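Local coordinates for protein fucose-specific lectin (Aleuria aurantia, PDB 6GKE) that binds L-fucose at five sites between the blades of a six-bladed beta-propeller, with strongest preference for alpha-1,6-linked core fucose on glycoproteins, at residues H145-V148 / T154-A157; G176-Y181 / N197-G202; A254-P259 / W298-V303. The protein carries 1 engineered substitution. All coordinates share one frame; numbering follows the deposited sequence.

The three contacts follow one another along the chain of a six-bladed beta-propeller. Interaction 1 lies in the hairpin of strands 142-149 and 153-162, the third and fourth strands of one four-stranded blade. Interaction 2 spans strands 177-183 and 199-207 of the next blade, its centre about 13 Å from that of interaction 1. These two touch, Glu-146 and Ala-157 packing on Trp-199, and both reach the same fucose, so one sugar site is built from two neighbouring blades. Interaction 3, centred about 37 Å from interaction 1 and on the opposite side of the chain's centre, joins the loop after strand 249-251 to strand 297-300 of the last blade.

Interaction 1. Residues H145-V148 / T154-A157; sequences HEYV and TAGA. With FUC (alpha-L-fucopyranose), chain E.
Tyr-147 lays one face of its ring over the backbone of Thr-154 and Ala-155. The CA of Ala-155 stands 3.8 Å from the Tyr-147 ring centroid, 22° off the ring normal, a CH-pi contact, and the methyl CB of Ala-155 reaches Tyr-147 CE1 at 3.6 Å. The ring's fold-over goes with an unusual first torsion, chi1 -124°, which carries it across the neighbouring strand. Beneath it the backbones pair as an antiparallel hairpin, the third and fourth strands of a four-stranded propeller blade: Val-148 and Thr-154 form a hydrogen-bonded pair, Tyr-147 and Ala-155 a non-hydrogen-bonded one. Val-148 points to the other face of the sheet, its CG2 lying 3.7 Å from the CA of Gly-156, where the strand carries no side chain. Glu-146 has CG anti to its own backbone N and an extended chain that takes the carboxylate past Gly-156 to the fucose. OE1 of Glu-146 accepts hydrogen bonds from the N-H of Ala-157 at 3.0 Å, on its anti side and 25° out of the carboxylate plane, and from O3 of the fucose at 2.6 Å. OE2 of Glu-146 accepts one from O4 of the fucose at 2.7 Å and is also in a weak hydrogen bond with the OH of Tyr-133. The two bonds to neighbouring hydroxyls probably limit rotation of the carboxylate; Arg-131 NE and Trp-199 NE1 bond the same fucose.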
ATOM      1  N   HIS A 145     -23.287  13.778  -9.712  1.00  5.11           N
ATOM      2  CA  HIS A 145     -24.153  14.690  -9.005  1.00  5.20           C
ATOM      3  C   HIS A 145     -23.334  15.858  -8.464  1.00  4.98           C
ATOM      4  O   HIS A 145     -22.142  15.721  -8.205  1.00  5.15           O
ATOM      5  CB  HIS A 145     -24.865  13.968  -7.863  1.00  5.77           C
ATOM      6  CG  HIS A 145     -25.802  12.916  -8.343  1.00  6.82           C
ATOM      7  ND1 HIS A 145     -27.158  13.146  -8.481  1.00  8.21           N
ATOM      8  CD2 HIS A 145     -25.587  11.647  -8.757  1.00  7.64           C
ATOM      9  CE1 HIS A 145     -27.737  12.049  -8.931  1.00  9.13           C
ATOM     10  NE2 HIS A 145     -26.797  11.119  -9.109  1.00  9.13           N
ATOM     11  N   GLU A 146     -24.019  16.982  -8.253  1.00  4.78           N
ATOM     12  CA  GLU A 146     -23.403  18.225  -7.822  1.00  4.69           C
ATOM     13  C   GLU A 146     -24.102  18.728  -6.557  1.00  4.85           C
ATOM     14  O   GLU A 146     -25.336  18.737  -6.497  1.00  5.56           O
ATOM     15  CB  GLU A 146     -23.552  19.244  -8.952  1.00  4.95           C
ATOM     16  CG  GLU A 146     -23.001  20.629  -8.670  1.00  5.04           C
ATOM     17  CD  GLU A 146     -23.446  21.644  -9.707  1.00  5.08           C
ATOM     18  OE1 GLU A 146     -24.675  21.724  -9.928  1.00  5.60           O
ATOM     19  OE2 GLU A 146     -22.580  22.344 -10.285  1.00  5.33           O
ATOM     20  N   TYR A 147     -23.312  19.184  -5.581  1.00  4.81           N
ATOM     21  CA  TYR A 147     -23.831  19.945  -4.439  1.00  5.07           C
ATOM     22  C   TYR A 147     -23.254  21.363  -4.529  1.00  5.19           C
ATOM     23  O   TYR A 147     -22.120  21.565  -4.959  1.00  5.71           O
ATOM     24  CB  TYR A 147     -23.601  19.237  -3.088  1.00  5.31           C
ATOM     25  CG  TYR A 147     -24.909  19.041  -2.361  1.00  5.44           C
ATOM     26  CD1 TYR A 147     -25.786  18.046  -2.766  1.00  5.85           C
ATOM     27  CD2 TYR A 147     -25.346  19.921  -1.380  1.00  6.01           C
ATOM     28  CE1 TYR A 147     -27.051  17.922  -2.215  1.00  6.30           C
ATOM     29  CE2 TYR A 147     -26.611  19.811  -0.818  1.00  6.45           C
ATOM     30  CZ  TYR A 147     -27.468  18.811  -1.241  1.00  6.36           C
ATOM     31  OH  TYR A 147     -28.729  18.696  -0.724  1.00  7.81           O
ATOM     32  N   VAL A 148     -24.080  22.329  -4.131  1.00  5.19           N
ATOM     33  CA  VAL A 148     -23.903  23.740  -4.454  1.00  5.49           C
ATOM     34  C   VAL A 148     -23.841  24.565  -3.169  1.00  5.77           C
ATOM     35  O   VAL A 148     -24.769  24.491  -2.368  1.00  6.49           O
ATOM     36  CB  VAL A 148     -25.102  24.207  -5.303  1.00  6.39           C
ATOM     37  CG1 VAL A 148     -25.128  25.714  -5.509  1.00  7.06           C
ATOM     38  CG2 VAL A 148     -25.165  23.470  -6.631  1.00  6.86           C
ATOM     39  N   THR A 154     -27.197  23.371  -1.241  1.00  7.25           N
ATOM     40  CA  THR A 154     -28.365  22.787  -1.874  0.50  7.46           C
ATOM     41  C   THR A 154     -27.906  21.901  -3.039  1.00  6.45           C
ATOM     42  O   THR A 154     -26.788  22.007  -3.521  1.00  6.58           O
ATOM     43  CB  THR A 154     -29.370  23.875  -2.274  0.50  8.50           C
ATOM     44  OG1 THR A 154     -30.650  23.271  -2.459  0.50  9.14           O
ATOM     45  CG2 THR A 154     -28.972  24.615  -3.534  0.50  8.59           C
ATOM     46  N   ALA A 155     -28.796  21.007  -3.461  1.00  6.22           N
ATOM     47  CA  ALA A 155     -28.483  20.124  -4.568  1.00  6.03           C
ATOM     48  C   ALA A 155     -28.412  20.930  -5.869  1.00  5.85           C
ATOM     49  O   ALA A 155     -29.143  21.908  -6.060  1.00  6.43           O
ATOM     50  CB  ALA A 155     -29.505  19.023  -4.666  1.00  6.50           C
ATOM     51  N   GLY A 156     -27.532  20.476  -6.761  1.00  6.03           N
ATOM     52  CA  GLY A 156     -27.429  20.999  -8.102  1.00  6.21           C
ATOM     53  C   GLY A 156     -27.793  19.955  -9.137  1.00  6.20           C
ATOM     54  O   GLY A 156     -28.776  19.224  -8.993  1.00  8.08           O
ATOM     55  N   ALA A 157     -26.983  19.903 -10.193  1.00  5.91           N
ATOM     56  CA  ALA A 157     -27.269  19.108 -11.371  1.00  6.46           C
ATOM     57  C   ALA A 157     -26.866  17.642 -11.181  1.00  6.14           C
ATOM     58  O   ALA A 157     -26.148  17.273 -10.253  1.00  6.71           O
ATOM     59  CB  ALA A 157     -26.550  19.701 -12.561  1.00  7.77           C
TER
HETATM   60  C1  FUC E 405     -26.291  26.628  -9.935  1.00  9.58           C
HETATM   61  C2  FUC E 405     -26.351  25.115 -10.103  1.00  8.46           C
HETATM   62  C3  FUC E 405     -25.781  24.741 -11.478  1.00  7.36           C
HETATM   63  C4  FUC E 405     -24.373  25.317 -11.645  1.00  7.18           C
HETATM   64  C5  FUC E 405     -24.482  26.830 -11.505  1.00  7.93           C
HETATM   65  C6  FUC E 405     -23.155  27.532 -11.704  1.00  8.49           C
HETATM   66  O1  FUC E 405     -27.258  27.193 -10.818  1.00 10.92           O
HETATM   67  O2  FUC E 405     -27.707  24.658  -9.933  1.00 10.29           O
HETATM   68  O3  FUC E 405     -25.805  23.326 -11.667  1.00  6.84           O
HETATM   69  O4  FUC E 405     -23.479  24.853 -10.630  1.00  6.83           O
HETATM   70  O5  FUC E 405     -24.978  27.146 -10.204  1.00  8.61           O

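Interaction 2. Residues G176-Y181 / N197-G202; sequences GRLRIY and NSWYVG. With FUC (alpha-L-fucopyranose), chain F; FUC (alpha-L-fucopyranose), chain E.
Trp-199 turns the six-membered end of its indole onto Leu-178 and Ile-180, and this is the close-packed part of the contact. CH2 of Trp-199 sits 3.7 Å from Ile-180 CG1 and 4.0 Å from Leu-178 CD1, both aliphatic groups meeting the ring at a slant. Tyr-133 of the preceding blade touches all three side chains, so the cluster lies where two propeller blades meet. Trp-199 holds CG anti to its carbonyl carbon (chi1 -73°), with the pyrrole edge turned to the fucose of chain E: NE1 donates to O3 of that sugar at 2.9 Å, the oxygen lying in the ring plane.

The other side is looser and polar. Tyr-200 OH lies 3.4 Å from Arg-179 NH2 at a poor angle for bonding; its stronger partner is Asp-195, which also forms a salt bridge with Arg-179. A bend at chi2 (-65°) brings the arginine to the fucose of chain F, whose O4 accepts a hydrogen bond from NE of Arg-179 at 2.9 Å and whose O5 accepts one from NH2 of Arg-179 at 2.8 Å. NH1 of Arg-179 is tied to the carbonyl O of Leu-178. Apolar packing probably sets the tilt of the indole, while the bonds of Asp-195 and Leu-178 probably hold the guanidinium ready for its sugar.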
ATOM      1  N   GLY A 176     -18.310  31.850 -12.733  1.00  8.24           N
ATOM      2  CA  GLY A 176     -19.531  31.089 -12.969  1.00  8.41           C
ATOM      3  C   GLY A 176     -19.486  30.262 -14.247  1.00  7.54           C
ATOM      4  O   GLY A 176     -20.531  29.887 -14.759  1.00  8.96           O
ATOM      5  N   ARG A 177     -18.284  29.945 -14.738  1.00  6.70           N
ATOM      6  CA  ARG A 177     -18.105  29.149 -15.955  0.50  6.48           C
ATOM      7  C   ARG A 177     -17.345  27.886 -15.564  1.00  6.09           C
ATOM      8  O   ARG A 177     -16.192  27.965 -15.122  1.00  6.66           O
ATOM      9  CB  ARG A 177     -17.316  29.895 -17.034  0.50  7.23           C
ATOM     10  CG  ARG A 177     -18.061  31.043 -17.697  0.50  8.04           C
ATOM     11  CD  ARG A 177     -17.203  31.732 -18.745  0.50  9.58           C
ATOM     12  NE  ARG A 177     -16.919  30.887 -19.897  0.50 10.51           N
ATOM     13  CZ  ARG A 177     -15.890  31.053 -20.720  0.50 11.01           C
ATOM     14  NH1 ARG A 177     -14.948  31.935 -20.436  0.50 12.01           N
ATOM     15  NH2 ARG A 177     -15.797  30.326 -21.818  0.50 12.61           N
ATOM     16  N   LEU A 178     -18.012  26.736 -15.708  1.00  5.59           N
ATOM     17  CA  LEU A 178     -17.536  25.484 -15.116  1.00  5.43           C
ATOM     18  C   LEU A 178     -17.258  24.450 -16.202  1.00  5.18           C
ATOM     19  O   LEU A 178     -18.014  24.350 -17.167  1.00  5.30           O
ATOM     20  CB  LEU A 178     -18.602  24.913 -14.177  1.00  5.60           C
ATOM     21  CG  LEU A 178     -19.270  25.907 -13.235  1.00  6.29           C
ATOM     22  CD1 LEU A 178     -20.234  25.171 -12.321  1.00  6.77           C
ATOM     23  CD2 LEU A 178     -18.253  26.704 -12.426  1.00  6.63           C
ATOM     24  N   ARG A 179     -16.208  23.650 -15.996  1.00  4.88           N
ATOM     25  CA  ARG A 179     -15.920  22.521 -16.862  1.00  4.92           C
ATOM     26  C   ARG A 179     -15.621  21.303 -15.988  1.00  4.73           C
ATOM     27  O   ARG A 179     -14.773  21.362 -15.091  1.00  5.05           O
ATOM     28  CB  ARG A 179     -14.744  22.810 -17.800  1.00  5.43           C
ATOM     29  CG  ARG A 179     -14.988  23.946 -18.787  1.00  5.51           C
ATOM     30  CD  ARG A 179     -16.082  23.646 -19.802  1.00  5.64           C
ATOM     31  NE  ARG A 179     -16.256  24.709 -20.784  1.00  5.95           N
ATOM     32  CZ  ARG A 179     -17.055  25.767 -20.642  1.00  6.09           C
ATOM     33  NH1 ARG A 179     -17.750  25.957 -19.529  1.00  6.58           N
ATOM     34  NH2 ARG A 179     -17.158  26.641 -21.631  1.00  7.04           N
ATOM     35  N   ILE A 180     -16.341  20.215 -16.269  1.00  4.69           N
ATOM     36  CA  ILE A 180     -16.262  18.967 -15.513  1.00  4.94           C
ATOM     37  C   ILE A 180     -15.825  17.865 -16.476  1.00  4.99           C
ATOM     38  O   ILE A 180     -16.394  17.736 -17.559  1.00  5.99           O
ATOM     39  CB  ILE A 180     -17.616  18.613 -14.868  1.00  5.45           C
ATOM     40  CG1 ILE A 180     -18.254  19.804 -14.142  1.00  6.31           C
ATOM     41  CG2 ILE A 180     -17.466  17.384 -13.980  1.00  5.92           C
ATOM     42  CD1 ILE A 180     -17.423  20.410 -13.030  1.00  6.95           C
ATOM     43  N   TYR A 181     -14.819  17.091 -16.063  1.00  4.93           N
ATOM     44  CA  TYR A 181     -14.222  16.033 -16.871  1.00  5.16           C
ATOM     45  C   TYR A 181     -14.417  14.707 -16.145  1.00  5.38           C
ATOM     46  O   TYR A 181     -14.230  14.614 -14.941  1.00  6.10           O
ATOM     47  CB  TYR A 181     -12.738  16.320 -17.129  1.00  5.33           C
ATOM     48  CG  TYR A 181     -12.560  17.629 -17.842  1.00  5.43           C
ATOM     49  CD1 TYR A 181     -12.662  17.711 -19.219  1.00  5.46           C
ATOM     50  CD2 TYR A 181     -12.414  18.807 -17.131  1.00  5.50           C
ATOM     51  CE1 TYR A 181     -12.597  18.927 -19.877  1.00  5.55           C
ATOM     52  CE2 TYR A 181     -12.344  20.032 -17.772  1.00  5.56           C
ATOM     53  CZ  TYR A 181     -12.446  20.096 -19.150  1.00  5.44           C
ATOM     54  OH  TYR A 181     -12.413  21.314 -19.774  1.00  5.90           O
ATOM     55  N   ASN A 197     -26.576  29.525 -17.904  1.00 10.89           N
ATOM     56  CA  ASN A 197     -27.910  29.163 -17.437  0.60 11.03           C
ATOM     57  C   ASN A 197     -28.237  27.680 -17.664  1.00 10.29           C
ATOM     58  O   ASN A 197     -29.368  27.268 -17.426  1.00 11.65           O
ATOM     59  CB  ASN A 197     -28.970  30.019 -18.137  0.60 12.86           C
ATOM     60  CG  ASN A 197     -29.007  29.824 -19.640  0.60 14.89           C
ATOM     61  OD1 ASN A 197     -28.204  29.084 -20.213  0.60 15.28           O
ATOM     62  ND2 ASN A 197     -29.946  30.491 -20.293  0.60 17.48           N
ATOM     63  N   SER A 198     -27.271  26.883 -18.133  1.00  9.09           N
ATOM     64  CA  SER A 198     -27.560  25.499 -18.495  1.00  9.19           C
ATOM     65  C   SER A 198     -26.263  24.703 -18.624  1.00  7.44           C
ATOM     66  O   SER A 198     -25.203  25.254 -18.916  1.00  8.20           O
ATOM     67  CB  SER A 198     -28.332  25.429 -19.787  1.00 10.87           C
ATOM     68  OG  SER A 198     -27.574  26.008 -20.834  1.00 13.52           O
ATOM     69  N   TRP A 199     -26.383  23.391 -18.422  1.00  6.97           N
ATOM     70  CA  TRP A 199     -25.315  22.448 -18.700  1.00  6.53           C
ATOM     71  C   TRP A 199     -25.411  21.969 -20.148  1.00  6.44           C
ATOM     72  O   TRP A 199     -26.504  21.679 -20.640  1.00  7.05           O
ATOM     73  CB  TRP A 199     -25.374  21.247 -17.752  1.00  6.63           C
ATOM     74  CG  TRP A 199     -24.945  21.567 -16.359  1.00  6.29           C
ATOM     75  CD1 TRP A 199     -25.744  21.862 -15.294  1.00  6.30           C
ATOM     76  CD2 TRP A 199     -23.593  21.633 -15.880  1.00  6.13           C
ATOM     77  NE1 TRP A 199     -24.979  22.111 -14.189  1.00  6.32           N
ATOM     78  CE2 TRP A 199     -23.655  21.996 -14.519  1.00  6.06           C
ATOM     79  CE3 TRP A 199     -22.340  21.431 -16.466  1.00  6.38           C
ATOM     80  CZ2 TRP A 199     -22.511  22.146 -13.736  1.00  6.21           C
ATOM     81  CZ3 TRP A 199     -21.210  21.584 -15.695  1.00  6.36           C
ATOM     82  CH2 TRP A 199     -21.296  21.934 -14.346  1.00  6.43           C
ATOM     83  N   TYR A 200     -24.256  21.813 -20.793  1.00  6.39           N
ATOM     84  CA  TYR A 200     -24.219  21.255 -22.132  1.00  6.59           C
ATOM     85  C   TYR A 200     -22.971  20.390 -22.304  1.00  6.36           C
ATOM     86  O   TYR A 200     -21.974  20.535 -21.596  1.00  6.61           O
ATOM     87  CB  TYR A 200     -24.295  22.357 -23.191  1.00  7.09           C
ATOM     88  CG  TYR A 200     -23.115  23.294 -23.252  1.00  7.50           C
ATOM     89  CD1 TYR A 200     -22.016  23.010 -24.046  1.00  7.66           C
ATOM     90  CD2 TYR A 200     -23.110  24.479 -22.537  1.00  7.66           C
ATOM     91  CE1 TYR A 200     -20.947  23.887 -24.139  1.00  8.23           C
ATOM     92  CE2 TYR A 200     -22.043  25.362 -22.609  1.00  8.04           C
ATOM     93  CZ  TYR A 200     -20.955  25.063 -23.412  1.00  8.14           C
ATOM     94  OH  TYR A 200     -19.890  25.916 -23.506  1.00  9.39           O
ATOM     95  N   VAL A 201     -23.049  19.481 -23.275  1.00  6.33           N
ATOM     96  CA  VAL A 201     -21.956  18.563 -23.566  1.00  6.22           C
ATOM     97  C   VAL A 201     -20.840  19.333 -24.279  1.00  5.86           C
ATOM     98  O   VAL A 201     -21.073  19.974 -25.298  1.00  6.61           O
ATOM     99  CB  VAL A 201     -22.447  17.369 -24.404  1.00  7.15           C
ATOM    100  CG1 VAL A 201     -21.295  16.482 -24.849  1.00  8.01           C
ATOM    101  CG2 VAL A 201     -23.498  16.561 -23.661  1.00  7.37           C
ATOM    102  N   GLY A 202     -19.628  19.251 -23.730  1.00  5.87           N
ATOM    103  CA  GLY A 202     -18.477  19.935 -24.291  1.00  6.30           C
ATOM    104  C   GLY A 202     -17.871  19.190 -25.468  1.00  6.50           C
ATOM    105  O   GLY A 202     -18.143  18.012 -25.717  1.00  7.13           O
TER
HETATM  106  C1  FUC F 406     -16.625  24.961 -24.904  1.00  8.04           C
HETATM  107  C2  FUC F 406     -16.203  23.500 -24.878  1.00  7.46           C
HETATM  108  C3  FUC F 406     -14.692  23.383 -25.075  1.00  7.22           C
HETATM  109  C4  FUC F 406     -13.973  24.228 -24.023  1.00  7.13           C
HETATM  110  C5  FUC F 406     -14.429  25.674 -24.173  1.00  7.41           C
HETATM  111  C6  FUC F 406     -13.782  26.602 -23.154  1.00  7.52           C
HETATM  112  O1  FUC F 406     -16.450  25.425 -26.236  1.00  8.97           O
HETATM  113  O2  FUC F 406     -16.922  22.777 -25.888  1.00  8.45           O
HETATM  114  O3  FUC F 406     -14.286  22.015 -25.067  1.00  7.07           O
HETATM  115  O4  FUC F 406     -14.303  23.803 -22.699  1.00  6.83           O
HETATM  116  O5  FUC F 406     -15.851  25.739 -23.985  1.00  7.61           O
HETATM  117  C1  FUC E 405     -26.291  26.628  -9.935  1.00  9.58           C
HETATM  118  C2  FUC E 405     -26.351  25.115 -10.103  1.00  8.46           C
HETATM  119  C3  FUC E 405     -25.781  24.741 -11.478  1.00  7.36           C
HETATM  120  C4  FUC E 405     -24.373  25.317 -11.645  1.00  7.18           C
HETATM  121  C5  FUC E 405     -24.482  26.830 -11.505  1.00  7.93           C
HETATM  122  C6  FUC E 405     -23.155  27.532 -11.704  1.00  8.49           C
HETATM  123  O1  FUC E 405     -27.258  27.193 -10.818  1.00 10.92           O
HETATM  124  O2  FUC E 405     -27.707  24.658  -9.933  1.00 10.29           O
HETATM  125  O3  FUC E 405     -25.805  23.326 -11.667  1.00  6.84           O
HETATM  126  O4  FUC E 405     -23.479  24.853 -10.630  1.00  6.83           O
HETATM  127  O5  FUC E 405     -24.978  27.146 -10.204  1.00  8.61           O

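Interaction 3. Residues A254-P259 / W298-V303; sequences ASRPTP and WSIGAV. With FUC (alpha-L-fucopyranose), chain G.
The chain at 254-259, an irregular loop, runs past strand 298-300 without pairing with it, the nearest CA atoms, those of Arg-256 and Ile-300, being 9.1 Å apart. In the six-bladed propeller this is a join between neighbouring blades: the loop follows strand 249-251, the outermost strand of one blade, and Ile-300 belongs to strand 297-300, the outermost strand of the next. Side chains alone bridge the gap. Arg-256 and Ile-300 both direct CB toward the opposing segment, and the guanidinium of Arg-256 lies flat over the end of the isoleucine. The methyl CD1 of Ile-300 is centred under one face of that group, 3.7 Å from Arg-256 CZ, while CG2 of Ile-300 comes to 3.5 Å from Arg-256 NH1. A bend at chi3 (62°) in an otherwise extended arginine chain brings the flat head over CD1. NH2 of Arg-256 is hydrogen-bonded to OE1 of Gln-288 on strand 286-293, which probably limits how the group can turn above the isoleucine. Pro-259 meets the same methyl less closely, its CG 4.3 Å from Ile-300 CD1, and its ring also touches Phe-280 of the last blade. The contact lies at the surface and away from the sugar sites, although the same strand holds Trp-298, a residue of a fucose site. Trp-298, two residues before Ile-300, stands edge-to-face with Trp-292 and sends NE1 to O3 of the fucose of chain G at 2.9 Å, the oxygen in the indole plane and the N-H...O angle 172°.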
ATOM      1  N   ALA A 254      12.379   9.756 -19.142  1.00 12.93           N
ATOM      2  CA  ALA A 254      12.910   8.513 -19.701  1.00 14.43           C
ATOM      3  C   ALA A 254      13.710   7.729 -18.650  1.00 14.51           C
ATOM      4  O   ALA A 254      13.787   6.500 -18.726  1.00 16.47           O
ATOM      5  CB  ALA A 254      13.750   8.818 -20.916  1.00 15.68           C
ATOM      6  N   SER A 255      14.298   8.436 -17.676  1.00 13.93           N
ATOM      7  CA  SER A 255      15.132   7.817 -16.636  1.00 14.67           C
ATOM      8  C   SER A 255      14.279   7.239 -15.499  1.00 14.12           C
ATOM      9  O   SER A 255      14.786   6.456 -14.695  1.00 15.92           O
ATOM     10  CB  SER A 255      16.139   8.800 -16.097  1.00 16.47           C
ATOM     11  OG  SER A 255      15.539   9.705 -15.184  1.00 18.38           O
ATOM     12  N   ARG A 256      13.006   7.643 -15.423  1.00 12.74           N
ATOM     13  CA  ARG A 256      12.084   7.212 -14.370  1.00 12.91           C
ATOM     14  C   ARG A 256      10.748   6.840 -15.000  1.00 11.57           C
ATOM     15  O   ARG A 256       9.744   7.528 -14.805  1.00 10.95           O
ATOM     16  CB  ARG A 256      11.926   8.309 -13.316  1.00 13.97           C
ATOM     17  CG  ARG A 256      13.193   8.550 -12.510  1.00 15.67           C
ATOM     18  CD  ARG A 256      13.001   9.556 -11.397  1.00 15.98           C
ATOM     19  NE  ARG A 256      12.018   9.125 -10.416  1.00 16.75           N
ATOM     20  CZ  ARG A 256      11.646   9.852  -9.373  1.00 17.32           C
ATOM     21  NH1 ARG A 256      12.243  11.008  -9.140  1.00 17.88           N
ATOM     22  NH2 ARG A 256      10.678   9.428  -8.578  1.00 18.54           N
ATOM     23  N   PRO A 257      10.689   5.733 -15.773  1.00 12.03           N
ATOM     24  CA  PRO A 257       9.446   5.346 -16.429  1.00 11.34           C
ATOM     25  C   PRO A 257       8.342   5.033 -15.412  1.00 10.05           C
ATOM     26  O   PRO A 257       8.609   4.515 -14.326  1.00 10.52           O
ATOM     27  CB  PRO A 257       9.815   4.100 -17.246  1.00 12.78           C
ATOM     28  CG  PRO A 257      11.070   3.571 -16.581  1.00 14.30           C
ATOM     29  CD  PRO A 257      11.788   4.791 -16.039  1.00 13.17           C
ATOM     30  N   THR A 258       7.114   5.374 -15.805  1.00  9.41           N
ATOM     31  CA  THR A 258       5.872   5.049 -15.095  1.00  9.17           C
ATOM     32  C   THR A 258       6.094   5.042 -13.584  1.00  8.57           C
ATOM     33  O   THR A 258       5.948   4.009 -12.931  1.00  9.33           O
ATOM     34  CB  THR A 258       5.301   3.711 -15.583  1.00  9.84           C
ATOM     35  OG1 THR A 258       6.210   2.646 -15.298  1.00 11.32           O
ATOM     36  CG2 THR A 258       5.004   3.710 -17.068  1.00 10.08           C
ATOM     37  N   PRO A 259       6.442   6.199 -12.980  1.00  8.35           N
ATOM     38  CA  PRO A 259       6.940   6.223 -11.607  1.00  8.14           C
ATOM     39  C   PRO A 259       5.907   5.993 -10.492  1.00  7.66           C
ATOM     40  O   PRO A 259       6.316   5.839  -9.349  1.00  9.30           O
ATOM     41  CB  PRO A 259       7.557   7.628 -11.487  1.00  8.52           C
ATOM     42  CG  PRO A 259       6.770   8.463 -12.467  1.00  8.44           C
ATOM     43  CD  PRO A 259       6.500   7.522 -13.622  1.00  8.50           C
ATOM     44  N   TRP A 298       8.533  20.082 -17.867  1.00 11.92           N
ATOM     45  CA  TRP A 298       8.081  19.195 -16.806  1.00 10.19           C
ATOM     46  C   TRP A 298       9.246  18.407 -16.205  1.00 10.37           C
ATOM     47  O   TRP A 298      10.097  17.897 -16.924  1.00 12.82           O
ATOM     48  CB  TRP A 298       7.050  18.212 -17.348  1.00  9.88           C
ATOM     49  CG  TRP A 298       5.729  18.824 -17.677  1.00  8.77           C
ATOM     50  CD1 TRP A 298       5.267  19.189 -18.907  1.00  8.93           C
ATOM     51  CD2 TRP A 298       4.687  19.137 -16.740  1.00  7.74           C
ATOM     52  NE1 TRP A 298       3.997  19.685 -18.800  1.00  8.37           N
ATOM     53  CE2 TRP A 298       3.619  19.682 -17.483  1.00  7.81           C
ATOM     54  CE3 TRP A 298       4.550  18.997 -15.355  1.00  7.67           C
ATOM     55  CZ2 TRP A 298       2.430  20.082 -16.877  1.00  7.63           C
ATOM     56  CZ3 TRP A 298       3.373  19.391 -14.761  1.00  7.73           C
ATOM     57  CH2 TRP A 298       2.326  19.920 -15.515  1.00  7.42           C
ATOM     58  N   SER A 299       9.225  18.248 -14.882  1.00  9.26           N
ATOM     59  CA  SER A 299      10.173  17.392 -14.186  1.00  9.24           C
ATOM     60  C   SER A 299       9.536  16.882 -12.895  1.00  8.75           C
ATOM     61  O   SER A 299       8.564  17.449 -12.419  1.00  8.53           O
ATOM     62  CB  SER A 299      11.463  18.116 -13.901  1.00 10.08           C
ATOM     63  OG  SER A 299      11.237  19.250 -13.081  1.00 10.40           O
ATOM     64  N   ILE A 300      10.109  15.813 -12.337  1.00  9.05           N
ATOM     65  CA  ILE A 300       9.708  15.337 -11.027  1.00  8.89           C
ATOM     66  C   ILE A 300      10.415  16.203  -9.980  1.00  8.84           C
ATOM     67  O   ILE A 300      11.635  16.353 -10.007  1.00 10.68           O
ATOM     68  CB  ILE A 300       9.999  13.834 -10.861  1.00  9.78           C
ATOM     69  CG1 ILE A 300       9.216  13.012 -11.886  1.00 10.25           C
ATOM     70  CG2 ILE A 300       9.704  13.383  -9.436  1.00 10.41           C
ATOM     71  CD1 ILE A 300       9.660  11.576 -12.001  1.00 11.06           C
ATOM     72  N   GLY A 301       9.627  16.779  -9.069  1.00  8.91           N
ATOM     73  CA  GLY A 301      10.129  17.712  -8.067  1.00  9.34           C
ATOM     74  C   GLY A 301      10.488  17.039  -6.751  1.00  9.56           C
ATOM     75  O   GLY A 301      10.676  15.822  -6.673  1.00 10.15           O
ATOM     76  N   ALA A 302      10.590  17.866  -5.707  1.00 10.46           N
ATOM     77  CA  ALA A 302      10.966  17.419  -4.370  1.00 11.33           C
ATOM     78  C   ALA A 302       9.878  16.507  -3.794  1.00 10.88           C
ATOM     79  O   ALA A 302       8.690  16.710  -4.032  1.00 12.41           O
ATOM     80  CB  ALA A 302      11.203  18.612  -3.477  1.00 12.70           C
ATOM     81  N   VAL A 303      10.300  15.510  -3.009  1.00 10.42           N
ATOM     82  CA  VAL A 303       9.388  14.565  -2.377  1.00 10.10           C
ATOM     83  C   VAL A 303       8.695  15.270  -1.207  1.00  8.98           C
ATOM     84  O   VAL A 303       9.324  16.009  -0.447  1.00 10.77           O
ATOM     85  CB  VAL A 303      10.121  13.291  -1.915  1.00 11.58           C
ATOM     86  CG1 VAL A 303       9.197  12.337  -1.173  1.00 11.79           C
ATOM     87  CG2 VAL A 303      10.792  12.580  -3.080  1.00 12.98           C
TER
HETATM   88  C1  FUC G 407       1.799  24.247 -22.425  1.00 11.01           C
HETATM   89  C2  FUC G 407       1.736  22.731 -22.302  1.00 10.39           C
HETATM   90  C3  FUC G 407       2.501  22.268 -21.062  1.00  9.34           C
HETATM   91  C4  FUC G 407       2.000  23.013 -19.818  1.00  8.65           C
HETATM   92  C5  FUC G 407       2.115  24.507 -20.070  1.00  9.17           C
HETATM   93  C6  FUC G 407       1.630  25.373 -18.915  1.00  9.67           C
HETATM   94  O1  FUC G 407       3.144  24.637 -22.714  1.00 12.30           O
HETATM   95  O2  FUC G 407       2.297  22.144 -23.482  1.00 12.60           O
HETATM   96  O3  FUC G 407       2.390  20.851 -20.936  1.00  9.55           O
HETATM   97  O4  FUC G 407       0.622  22.729 -19.535  1.00  7.84           O
HETATM   98  O5  FUC G 407       1.349  24.867 -21.219  1.00  9.75           O